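Local coordinates for APC3568 protein (Geobacillus stearothermophilus, PDB 1RFZ), which is of unknown function, though it belongs to the phosphatidylglycerophosphatase A family and may therefore possess phosphatidylglycerophosphatase activity, at residues A31-Y36 / G128-L133. Residues are numbered along the deposited sequence; the frame is centred on the assembly and turned at random.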
ATOM      1  N   ALA A  31       1.222 -10.819 -22.005  1.00 59.55           N
ATOM      2  CA  ALA A  31       0.994 -12.220 -21.687  1.00 64.75           C
ATOM      3  C   ALA A  31       2.316 -12.945 -21.896  1.00 67.53           C
ATOM      4  O   ALA A  31       2.572 -13.993 -21.296  1.00 70.15           O
ATOM      5  CB  ALA A  31      -0.090 -12.812 -22.598  1.00 62.86           C
ATOM      6  N   GLU A  32       3.165 -12.386 -22.752  1.00 70.71           N
ATOM      7  CA  GLU A  32       4.457 -13.004 -22.994  1.00 75.49           C
ATOM      8  C   GLU A  32       5.254 -12.901 -21.697  1.00 72.85           C
ATOM      9  O   GLU A  32       6.014 -13.801 -21.350  1.00 74.53           O
ATOM     10  CB  GLU A  32       5.173 -12.312 -24.160  1.00 83.55           C
ATOM     11  CG  GLU A  32       4.526 -12.619 -25.510  1.00 97.59           C
ATOM     12  CD  GLU A  32       5.292 -12.054 -26.695  1.00107.17           C
ATOM     13  OE1 GLU A  32       6.472 -12.422 -26.876  1.00114.32           O
ATOM     14  OE2 GLU A  32       4.710 -11.246 -27.451  1.00114.50           O
ATOM     15  N   LEU A  33       5.042 -11.807 -20.972  1.00 69.02           N
ATOM     16  CA  LEU A  33       5.706 -11.575 -19.698  1.00 62.15           C
ATOM     17  C   LEU A  33       5.154 -12.527 -18.645  1.00 61.39           C
ATOM     18  O   LEU A  33       5.874 -12.943 -17.739  1.00 60.68           O
ATOM     19  CB  LEU A  33       5.473 -10.141 -19.245  1.00 58.29           C
ATOM     20  CG  LEU A  33       6.082  -9.044 -20.114  1.00 55.80           C
ATOM     21  CD1 LEU A  33       5.685  -7.673 -19.579  1.00 53.49           C
ATOM     22  CD2 LEU A  33       7.592  -9.202 -20.124  1.00 53.26           C
ATOM     23  N   VAL A  34       3.872 -12.866 -18.764  1.00 59.92           N
ATOM     24  CA  VAL A  34       3.233 -13.775 -17.826  1.00 58.43           C
ATOM     25  C   VAL A  34       3.779 -15.196 -17.961  1.00 62.03           C
ATOM     26  O   VAL A  34       3.941 -15.899 -16.957  1.00 62.04           O
ATOM     27  CB  VAL A  34       1.698 -13.805 -18.006  1.00 54.55           C
ATOM     28  CG1 VAL A  34       1.057 -14.620 -16.886  1.00 52.71           C
ATOM     29  CG2 VAL A  34       1.142 -12.407 -17.986  1.00 51.09           C
ATOM     30  N   TYR A  35       4.058 -15.631 -19.187  1.00 66.35           N
ATOM     31  CA  TYR A  35       4.616 -16.972 -19.385  1.00 70.64           C
ATOM     32  C   TYR A  35       6.022 -16.992 -18.746  1.00 71.71           C
ATOM     33  O   TYR A  35       6.419 -17.970 -18.120  1.00 71.21           O
ATOM     34  CB  TYR A  35       4.716 -17.297 -20.882  1.00 72.08           C
ATOM     35  CG  TYR A  35       4.781 -18.784 -21.209  1.00 75.43           C
ATOM     36  CD1 TYR A  35       3.621 -19.568 -21.210  1.00 77.16           C
ATOM     37  CD2 TYR A  35       6.000 -19.406 -21.524  1.00 75.55           C
ATOM     38  CE1 TYR A  35       3.670 -20.937 -21.517  1.00 77.52           C
ATOM     39  CE2 TYR A  35       6.061 -20.777 -21.832  1.00 75.99           C
ATOM     40  CZ  TYR A  35       4.893 -21.536 -21.827  1.00 77.53           C
ATOM     41  OH  TYR A  35       4.932 -22.887 -22.119  1.00 77.84           O
ATOM     42  N   TYR A  36       6.757 -15.892 -18.897  1.00 70.95           N
ATOM     43  CA  TYR A  36       8.099 -15.756 -18.337  1.00 70.78           C
ATOM     44  C   TYR A  36       8.100 -15.941 -16.821  1.00 72.58           C
ATOM     45  O   TYR A  36       9.029 -16.527 -16.265  1.00 72.41           O
ATOM     46  CB  TYR A  36       8.663 -14.379 -18.713  1.00 69.70           C
ATOM     47  CG  TYR A  36       9.938 -13.942 -18.011  1.00 70.45           C
ATOM     48  CD1 TYR A  36       9.936 -13.575 -16.664  1.00 71.75           C
ATOM     49  CD2 TYR A  36      11.138 -13.839 -18.714  1.00 71.80           C
ATOM     50  CE1 TYR A  36      11.103 -13.104 -16.031  1.00 72.26           C
ATOM     51  CE2 TYR A  36      12.318 -13.373 -18.096  1.00 72.08           C
ATOM     52  CZ  TYR A  36      12.300 -13.006 -16.754  1.00 72.55           C
ATOM     53  OH  TYR A  36      13.466 -12.553 -16.137  1.00 68.12           O
ATOM     54  N   GLY A 128      11.299  -8.963 -22.517  1.00 59.57           N
ATOM     55  CA  GLY A 128      10.303  -8.649 -23.537  1.00 59.66           C
ATOM     56  C   GLY A 128      10.114  -7.180 -23.872  1.00 61.63           C
ATOM     57  O   GLY A 128      11.085  -6.411 -23.912  1.00 62.21           O
ATOM     58  N   ILE A 129       8.866  -6.784 -24.119  1.00 63.29           N
ATOM     59  CA  ILE A 129       8.564  -5.396 -24.460  1.00 68.17           C
ATOM     60  C   ILE A 129       9.260  -4.406 -23.545  1.00 70.06           C
ATOM     61  O   ILE A 129       9.775  -3.387 -24.000  1.00 69.72           O
ATOM     62  CB  ILE A 129       7.066  -5.093 -24.384  1.00 70.54           C
ATOM     63  CG1 ILE A 129       6.331  -6.280 -23.770  1.00 73.14           C
ATOM     64  CG2 ILE A 129       6.549  -4.722 -25.753  1.00 67.80           C
ATOM     65  CD1 ILE A 129       4.874  -5.992 -23.454  1.00 79.07           C
ATOM     66  N   LEU A 130       9.259  -4.707 -22.250  1.00 71.41           N
ATOM     67  CA  LEU A 130       9.881  -3.834 -21.262  1.00 72.49           C
ATOM     68  C   LEU A 130      11.202  -3.327 -21.813  1.00 75.73           C
ATOM     69  O   LEU A 130      11.565  -2.155 -21.638  1.00 73.78           O
ATOM     70  CB  LEU A 130      10.072  -4.599 -19.947  1.00 69.03           C
ATOM     71  CG  LEU A 130       8.725  -4.978 -19.293  1.00 67.04           C
ATOM     72  CD1 LEU A 130       8.929  -5.893 -18.082  1.00 63.38           C
ATOM     73  CD2 LEU A 130       7.977  -3.691 -18.898  1.00 63.66           C
ATOM     74  N   GLN A 131      11.897  -4.222 -22.507  1.00 78.60           N
ATOM     75  CA  GLN A 131      13.167  -3.901 -23.138  1.00 83.35           C
ATOM     76  C   GLN A 131      12.987  -2.665 -24.015  1.00 83.80           C
ATOM     77  O   GLN A 131      13.747  -1.701 -23.926  1.00 86.90           O
ATOM     78  CB  GLN A 131      13.625  -5.073 -24.000  1.00 87.14           C
ATOM     79  CG  GLN A 131      14.872  -4.785 -24.809  1.00 94.12           C
ATOM     80  CD  GLN A 131      16.101  -4.626 -23.939  1.00 99.16           C
ATOM     81  OE1 GLN A 131      17.176  -4.265 -24.425  1.00103.49           O
ATOM     82  NE2 GLN A 131      15.954  -4.903 -22.644  1.00103.32           N
ATOM     83  N   TYR A 132      11.966  -2.705 -24.865  1.00 85.50           N
ATOM     84  CA  TYR A 132      11.679  -1.598 -25.758  1.00 88.82           C
ATOM     85  C   TYR A 132      11.210  -0.343 -25.039  1.00 87.13           C
ATOM     86  O   TYR A 132      11.602   0.764 -25.405  1.00 89.11           O
ATOM     87  CB  TYR A 132      10.619  -2.008 -26.787  1.00 97.14           C
ATOM     88  CG  TYR A 132       9.900  -0.834 -27.422  1.00104.35           C
ATOM     89  CD1 TYR A 132      10.598   0.135 -28.140  1.00108.00           C
ATOM     90  CD2 TYR A 132       8.525  -0.672 -27.267  1.00108.51           C
ATOM     91  CE1 TYR A 132       9.945   1.236 -28.682  1.00114.87           C
ATOM     92  CE2 TYR A 132       7.862   0.424 -27.806  1.00115.22           C
ATOM     93  CZ  TYR A 132       8.578   1.375 -28.509  1.00116.88           C
ATOM     94  OH  TYR A 132       7.926   2.471 -29.029  1.00120.53           O
ATOM     95  N   LEU A 133      10.370  -0.503 -24.021  1.00 84.74           N
ATOM     96  CA  LEU A 133       9.847   0.659 -23.315  1.00 83.87           C
ATOM     97  C   LEU A 133      10.872   1.364 -22.453  1.00 86.85           C
ATOM     98  O   LEU A 133      10.774   2.573 -22.229  1.00 84.17           O
ATOM     99  CB  LEU A 133       8.647   0.275 -22.454  1.00 80.54           C
ATOM    100  CG  LEU A 133       7.365  -0.139 -23.164  1.00 76.85           C
ATOM    101  CD1 LEU A 133       7.547  -1.510 -23.787  1.00 76.43           C
ATOM    102  CD2 LEU A 133       6.231  -0.169 -22.163  1.00 74.95           C
TER
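Neither a ring face nor a ring edge enters the meeting of Leu33 with Gly128, Ile129 and Leu130; the ring of Tyr36 packs instead on Pro127 and on helix 115-125. The contact is aliphatic, and no hydrogen bond crosses it. Leu33 supplies nearly all of one side through its two terminal methyls. CD1 and CD2 both touch Leu130 CD1, the Leu33 CD1 to Leu130 CD1 distance being 4.0 Å, so one methyl of Leu130 is shared by the fork of Leu33. Both CA–CB bonds are directed at the opposite segment, and with CG anti to the carbonyl carbon in each (chi1 -65° in Leu33, -66° in Leu130) the branched ends are brought together, meeting at an oblique angle. In this all-helical chain the contact sets helix 27-38 against helix 129-134 and the loop residue Gly128 that leads into it, far apart in sequence, with 152 Å² buried between the two segments. The CA–CB bond of Ile129 points neither toward helix 27-38 nor away from it, but an extended outer chain (chi2 171°) carries CD1 to 4.3 Å from Leu33 CD1. Gly128, with positive phi, presents backbone instead, its CA lying 4.4 Å from Leu33 CD2. Ala153 of helix 145-163 also touches Leu33, while Ile129 rests on Val25.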